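PDB 4MQD: DNA-entry nuclease inhibitor from Bacillus subtilis subsp. subtilis, which inhibits the DNA-degrading activity of the DNA-entry nuclease and plays a role in the competence of cells to be transformed. Local coordinates for residues A[20-25]-A[109-114]; A[62-67]-A[90-95]. All coordinates share one frame; numbering follows the deposited sequence.

Overall arrangement
Interactions 1 and 2 are two parts of one hydrophobic core between facing beta sheets; the centres of the two interactions lie about 6 Å apart, each about 5 Å from the centre of the chain. Strands 19-24 and 90-93 are antiparallel neighbours in one sheet, tied by backbone bonds such as Thr21 N to Glu93 O, 2.8 Å. Across the core, strands 107-116 and 59-66 belong to the other sheet, where strand 127-134 runs between them. Ile130 of that strand touches Phe20 and Leu111 of interaction 1 as well as Ile62, Phe64 and Ile92 of interaction 2, so it packs against both contacts. Residues 62-67 and 90-95 both fall between the two segments of interaction 1 in sequence.

Interaction 1 of 2, residues A[20-25]-A[109-114]; sequences FTVFQK and YQLTCW
Phe20 directs the far end of its ring at the sulfur of Cys113, with CZ 3.9 Å from SG. The sulfur stands 5.2 Å from the ring centroid and 79° off the ring normal, which places it at the edge, near the ring plane, rather than over a face. This is a cysteine sulfur-aromatic contact of the edge type. On Cys113, SG lies anti to the backbone N (chi1 -179°), and the CB bond already points across the core. On Phe20 the bond to CB does not aim at segment 109-114; CG sits between the backbone N and the carbonyl carbon (chi1 60°), and the length of the ring then carries CZ across.

Two residues on from Phe20, and two back from Cys113, Val22 meets Leu111 through methyl groups, CG1 to CD2 at 4.3 Å. In both residues the bond to CB points toward the other segment, yet their CA atoms, the closest pair between the segments, remain 9.8 Å apart. That spacing is too wide for neighbouring strands of one sheet and fits two layers joined by side chains. The two segments bury 113 Å² between them, a modest share of a core to which other strands also contribute.

All four touching residues are buried. Tyr128 meets the Phe20 ring edge-to-face, while Ile130 on the same strand touches both Phe20 and Leu111. Within its own sheet, strand 19-24 is held by backbone hydrogen bonds on its two flanks, Phe20 with Phe52 and Val22 with Ile50 on one, Thr21 with Glu93 and Phe23 with His91 on the other. Apolar residues two apart on each strand, packed between two separately hydrogen-bonded sheets, are the arrangement of a beta-sandwich core.

Interaction 2 of 2, residues A[62-67]-A[90-95]; sequences ILFRLN and IHIESI
Phe64 and Ile90 approach from opposite directions, and the methyl CD1 of Ile90 comes within 3.5 Å of Phe64 CZ and 3.7 Å of CE1. The same ring receives a second methyl further back, Ile92 CD1 at 3.9 Å from Phe64 CD1. Both methyls approach the ring obliquely. Ile92 CD1 also touches Ile62 CG2 at 3.9 Å, so this one methyl bridges Ile62 and Phe64.

An extended chain explains this reach: in Ile92, CD1 lies anti to CA (chi2 -178°), at the far end of its longer branch. Phe64 has CG anti to the backbone N (chi1 -163°), which carries its ring toward the isoleucines. Beyond this shell, Trp8 meets the Phe64 ring edge-to-face, and the ring of Phe102 also meets that of Phe64.

The axes of 62-66 and 90-93 run nearly antiparallel, at 161°, but stay 10.4 Å apart at their closest, a separation that marks facing layers. Strand 59-66 lies between strands 6-14 and 127-134 in one sheet, and strand 90-93 between strands 19-24 and 100-102 in the other.

Interaction 1 of 2, residues A[20-25]-A[109-114]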
loop_
_atom_site.group_PDB
_atom_site.type_symbol
_atom_site.label_atom_id
_atom_site.label_comp_id
_atom_site.label_asym_id
_atom_site.label_seq_id
_atom_site.Cartn_x
_atom_site.Cartn_y
_atom_site.Cartn_z
ATOM N N PHE A 20 -10.033 2.080 19.097
ATOM C CA PHE A 20 -9.696 0.758 19.611
ATOM C C PHE A 20 -8.313 0.861 20.245
ATOM O O PHE A 20 -7.537 1.758 19.903
ATOM C CB PHE A 20 -9.730 -0.308 18.510
ATOM C CG PHE A 20 -8.778 -0.049 17.377
ATOM C CD1 PHE A 20 -7.476 -0.529 17.424
ATOM C CD2 PHE A 20 -9.188 0.661 16.259
ATOM C CE1 PHE A 20 -6.597 -0.297 16.379
ATOM C CE2 PHE A 20 -8.313 0.897 15.210
ATOM C CZ PHE A 20 -7.017 0.417 15.271
ATOM N N THR A 21 -8.009 -0.051 21.160
ATOM C CA THR A 21 -6.827 0.086 22.002
ATOM C C THR A 21 -5.978 -1.174 22.022
ATOM O O THR A 21 -6.492 -2.277 22.207
ATOM C CB THR A 21 -7.234 0.457 23.441
ATOM O OG1 THR A 21 -7.992 1.673 23.416
ATOM C CG2 THR A 21 -6.009 0.642 24.335
ATOM N N VAL A 22 -4.675 -0.986 21.826
ATOM C CA VAL A 22 -3.691 -2.056 21.931
ATOM C C VAL A 22 -3.056 -1.958 23.312
ATOM O O VAL A 22 -2.539 -0.900 23.677
ATOM C CB VAL A 22 -2.594 -1.915 20.855
ATOM C CG1 VAL A 22 -1.601 -3.069 20.939
ATOM C CG2 VAL A 22 -3.220 -1.822 19.466
ATOM N N PHE A 23 -3.095 -3.047 24.077
ATOM C CA PHE A 23 -2.597 -3.025 25.456
ATOM C C PHE A 23 -1.984 -4.348 25.912
ATOM O O PHE A 23 -2.094 -5.372 25.234
ATOM C CB PHE A 23 -3.707 -2.580 26.419
ATOM C CG PHE A 23 -4.950 -3.425 26.363
ATOM C CD1 PHE A 23 -5.878 -3.255 25.343
ATOM C CD2 PHE A 23 -5.214 -4.365 27.350
ATOM C CE1 PHE A 23 -7.032 -4.019 25.296
ATOM C CE2 PHE A 23 -6.366 -5.131 27.310
ATOM C CZ PHE A 23 -7.277 -4.958 26.282
ATOM N N GLN A 24 -1.332 -4.303 27.071
ATOM C CA GLN A 24 -0.593 -5.446 27.601
ATOM C C GLN A 24 -1.538 -6.571 28.015
ATOM O O GLN A 24 -2.699 -6.325 28.341
ATOM C CB GLN A 24 0.269 -5.028 28.800
ATOM C CG GLN A 24 1.213 -3.855 28.548
ATOM C CD GLN A 24 2.128 -4.061 27.352
ATOM O OE1 GLN A 24 2.689 -5.141 27.162
ATOM N NE2 GLN A 24 2.293 -3.017 26.546
ATOM N N LYS A 25 -1.021 -7.798 28.000
ATOM C CA LYS A 25 -1.807 -9.001 28.306
ATOM C C LYS A 25 -2.602 -8.883 29.609
ATOM O O LYS A 25 -3.773 -9.264 29.660
ATOM C CB LYS A 25 -0.891 -10.231 28.388
ATOM C CG LYS A 25 -1.634 -11.563 28.431
ATOM C CD LYS A 25 -0.920 -12.603 29.286
ATOM C CE LYS A 25 0.309 -13.176 28.597
ATOM N NZ LYS A 25 -0.035 -14.071 27.457
ATOM N N TYR A 109 8.986 -2.263 19.958
ATOM C CA TYR A 109 8.514 -2.301 18.581
ATOM C C TYR A 109 8.218 -0.900 18.067
ATOM O O TYR A 109 8.014 0.028 18.849
ATOM C CB TYR A 109 7.231 -3.130 18.477
ATOM C CG TYR A 109 7.362 -4.578 18.895
ATOM C CD1 TYR A 109 7.255 -4.949 20.233
ATOM C CD2 TYR A 109 7.569 -5.578 17.952
ATOM C CE1 TYR A 109 7.367 -6.275 20.620
ATOM C CE2 TYR A 109 7.680 -6.906 18.331
ATOM C CZ TYR A 109 7.577 -7.249 19.665
ATOM O OH TYR A 109 7.685 -8.568 20.046
ATOM N N GLN A 110 8.210 -0.760 16.745
ATOM C CA GLN A 110 7.609 0.395 16.088
ATOM C C GLN A 110 6.258 -0.053 15.550
ATOM O O GLN A 110 6.178 -0.724 14.515
ATOM C CB GLN A 110 8.494 0.923 14.956
ATOM C CG GLN A 110 9.698 1.725 15.432
ATOM C CD GLN A 110 9.319 3.022 16.130
ATOM O OE1 GLN A 110 8.209 3.536 15.972
ATOM N NE2 GLN A 110 10.249 3.558 16.911
ATOM N N LEU A 111 5.204 0.303 16.280
ATOM C CA LEU A 111 3.850 -0.108 15.944
ATOM C C LEU A 111 3.231 0.886 14.970
ATOM O O LEU A 111 3.057 2.061 15.304
ATOM C CB LEU A 111 3.000 -0.198 17.214
ATOM C CG LEU A 111 1.656 -0.918 17.089
ATOM C CD1 LEU A 111 1.863 -2.410 16.863
ATOM C CD2 LEU A 111 0.807 -0.678 18.329
ATOM N N THR A 112 2.909 0.412 13.769
ATOM C CA THR A 112 2.293 1.245 12.742
ATOM C C THR A 112 0.850 0.812 12.500
ATOM O O THR A 112 0.563 -0.381 12.421
ATOM C CB THR A 112 3.078 1.175 11.419
ATOM O OG1 THR A 112 4.419 1.633 11.637
ATOM C CG2 THR A 112 2.424 2.041 10.346
ATOM N N CYS A 113 -0.049 1.789 12.391
ATOM C CA CYS A 113 -1.459 1.531 12.108
ATOM C C CYS A 113 -1.897 2.271 10.845
ATOM O O CYS A 113 -1.851 3.503 10.794
ATOM C CB CYS A 113 -2.334 1.963 13.286
ATOM S SG CYS A 113 -4.107 1.672 13.044
ATOM N N TRP A 114 -2.312 1.515 9.832
ATOM C CA TRP A 114 -2.862 2.091 8.610
ATOM C C TRP A 114 -4.381 2.027 8.659
ATOM O O TRP A 114 -4.947 0.964 8.933
ATOM C CB TRP A 114 -2.387 1.328 7.372
ATOM C CG TRP A 114 -0.943 1.495 7.022
ATOM C CD1 TRP A 114 -0.402 2.434 6.191
ATOM C CD2 TRP A 114 0.142 0.674 7.458
ATOM N NE1 TRP A 114 0.957 2.256 6.095
ATOM C CE2 TRP A 114 1.317 1.180 6.862
ATOM C CE3 TRP A 114 0.235 -0.439 8.299
ATOM C CZ2 TRP A 114 2.573 0.612 7.083
ATOM C CZ3 TRP A 114 1.483 -1.004 8.518
ATOM C CH2 TRP A 114 2.635 -0.477 7.914
#

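Interaction 2 of 2, residues A[62-67]-A[90-95]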
loop_
_atom_site.group_PDB
_atom_site.type_symbol
_atom_site.label_atom_id
_atom_site.label_comp_id
_atom_site.label_asym_id
_atom_site.label_seq_id
_atom_site.Cartn_x
_atom_site.Cartn_y
_atom_site.Cartn_z
ATOM N N ILE A 62 -9.490 -6.023 11.952
ATOM C CA ILE A 62 -8.140 -5.759 12.436
ATOM C C ILE A 62 -7.189 -6.768 11.800
ATOM O O ILE A 62 -7.354 -7.973 11.989
ATOM C CB ILE A 62 -8.051 -5.897 13.973
ATOM C CG1 ILE A 62 -9.075 -4.983 14.667
ATOM C CG2 ILE A 62 -6.634 -5.615 14.460
ATOM C CD1 ILE A 62 -8.867 -3.499 14.434
ATOM N N LEU A 63 -6.212 -6.275 11.043
ATOM C CA LEU A 63 -5.157 -7.116 10.466
ATOM C C LEU A 63 -3.858 -6.873 11.215
ATOM O O LEU A 63 -3.183 -5.865 10.987
ATOM C CB LEU A 63 -4.956 -6.810 8.978
ATOM C CG LEU A 63 -5.805 -7.616 7.997
ATOM C CD1 LEU A 63 -7.286 -7.448 8.302
ATOM C CD2 LEU A 63 -5.490 -7.205 6.565
ATOM N N PHE A 64 -3.508 -7.789 12.112
ATOM C CA PHE A 64 -2.274 -7.660 12.875
ATOM C C PHE A 64 -1.139 -8.388 12.168
ATOM O O PHE A 64 -1.329 -9.494 11.659
ATOM C CB PHE A 64 -2.442 -8.195 14.295
ATOM C CG PHE A 64 -1.369 -7.731 15.234
ATOM C CD1 PHE A 64 -1.424 -6.463 15.792
ATOM C CD2 PHE A 64 -0.290 -8.549 15.540
ATOM C CE1 PHE A 64 -0.429 -6.023 16.648
ATOM C CE2 PHE A 64 0.707 -8.117 16.396
ATOM C CZ PHE A 64 0.638 -6.851 16.950
ATOM N N ARG A 65 0.034 -7.757 12.138
ATOM C CA ARG A 65 1.219 -8.324 11.496
ATOM C C ARG A 65 2.467 -8.099 12.338
ATOM O O ARG A 65 2.558 -7.115 13.074
ATOM C CB ARG A 65 1.439 -7.684 10.127
ATOM C CG ARG A 65 0.323 -7.924 9.129
ATOM C CD ARG A 65 0.584 -7.161 7.845
ATOM N NE ARG A 65 -0.516 -7.303 6.901
ATOM C CZ ARG A 65 -0.580 -6.701 5.716
ATOM N NH1 ARG A 65 0.398 -5.897 5.308
ATOM N NH2 ARG A 65 -1.635 -6.903 4.934
ATOM N N LEU A 66 3.423 -9.017 12.210
ATOM C CA LEU A 66 4.728 -8.901 12.853
ATOM C C LEU A 66 5.820 -8.899 11.779
ATOM O O LEU A 66 5.969 -9.873 11.037
ATOM C CB LEU A 66 4.944 -10.064 13.824
ATOM C CG LEU A 66 6.296 -10.172 14.538
ATOM C CD1 LEU A 66 6.620 -8.915 15.333
ATOM C CD2 LEU A 66 6.311 -11.394 15.442
ATOM N N ASN A 67 6.567 -7.796 11.702
ATOM C CA ASN A 67 7.678 -7.639 10.754
ATOM C C ASN A 67 7.288 -7.895 9.299
ATOM O O ASN A 67 8.012 -8.561 8.557
ATOM C CB ASN A 67 8.859 -8.532 11.155
ATOM C CG ASN A 67 9.421 -8.175 12.518
ATOM O OD1 ASN A 67 9.607 -6.999 12.834
ATOM N ND2 ASN A 67 9.707 -9.187 13.329
ATOM N N ILE A 90 -0.333 -9.555 23.758
ATOM C CA ILE A 90 -1.070 -8.290 23.809
ATOM C C ILE A 90 -2.551 -8.516 23.524
ATOM O O ILE A 90 -2.944 -9.589 23.071
ATOM C CB ILE A 90 -0.533 -7.267 22.786
ATOM C CG1 ILE A 90 -0.618 -7.826 21.360
ATOM C CG2 ILE A 90 0.899 -6.882 23.122
ATOM C CD1 ILE A 90 -0.474 -6.775 20.282
ATOM N N HIS A 91 -3.361 -7.495 23.792
ATOM C CA HIS A 91 -4.775 -7.507 23.429
ATOM C C HIS A 91 -5.112 -6.308 22.557
ATOM O O HIS A 91 -4.435 -5.282 22.606
ATOM C CB HIS A 91 -5.665 -7.464 24.671
ATOM C CG HIS A 91 -5.531 -8.658 25.561
ATOM N ND1 HIS A 91 -5.794 -9.941 25.132
ATOM C CD2 HIS A 91 -5.183 -8.760 26.865
ATOM C CE1 HIS A 91 -5.599 -10.784 26.131
ATOM N NE2 HIS A 91 -5.230 -10.092 27.193
ATOM N N ILE A 92 -6.160 -6.455 21.753
ATOM C CA ILE A 92 -6.755 -5.337 21.031
ATOM C C ILE A 92 -8.253 -5.370 21.292
ATOM O O ILE A 92 -8.873 -6.434 21.240
ATOM C CB ILE A 92 -6.471 -5.398 19.517
ATOM C CG1 ILE A 92 -4.957 -5.396 19.269
ATOM C CG2 ILE A 92 -7.148 -4.231 18.807
ATOM C CD1 ILE A 92 -4.555 -5.402 17.809
ATOM N N GLU A 93 -8.828 -4.208 21.587
ATOM C CA GLU A 93 -10.222 -4.134 21.998
ATOM C C GLU A 93 -10.771 -2.716 21.872
ATOM O O GLU A 93 -10.049 -1.738 22.075
ATOM C CB GLU A 93 -10.359 -4.613 23.451
ATOM C CG GLU A 93 -11.789 -4.899 23.884
ATOM C CD GLU A 93 -11.898 -5.406 25.310
ATOM O OE1 GLU A 93 -10.884 -5.872 25.874
ATOM O OE2 GLU A 93 -13.012 -5.338 25.871
ATOM N N SER A 94 -12.049 -2.618 21.515
ATOM C CA SER A 94 -12.782 -1.359 21.571
ATOM C C SER A 94 -13.736 -1.440 22.758
ATOM O O SER A 94 -13.772 -2.446 23.462
ATOM C CB SER A 94 -13.550 -1.118 20.270
ATOM O OG SER A 94 -14.090 0.191 20.233
ATOM N N ILE A 95 -14.510 -0.387 22.981
ATOM C CA ILE A 95 -15.380 -0.326 24.152
ATOM C C ILE A 95 -16.560 -1.296 24.005
ATOM O O ILE A 95 -17.381 -1.159 23.097
ATOM C CB ILE A 95 -15.840 1.121 24.420
ATOM C CG1 ILE A 95 -14.620 1.970 24.809
ATOM C CG2 ILE A 95 -16.882 1.169 25.530
ATOM C CD1 ILE A 95 -14.757 3.442 24.503
#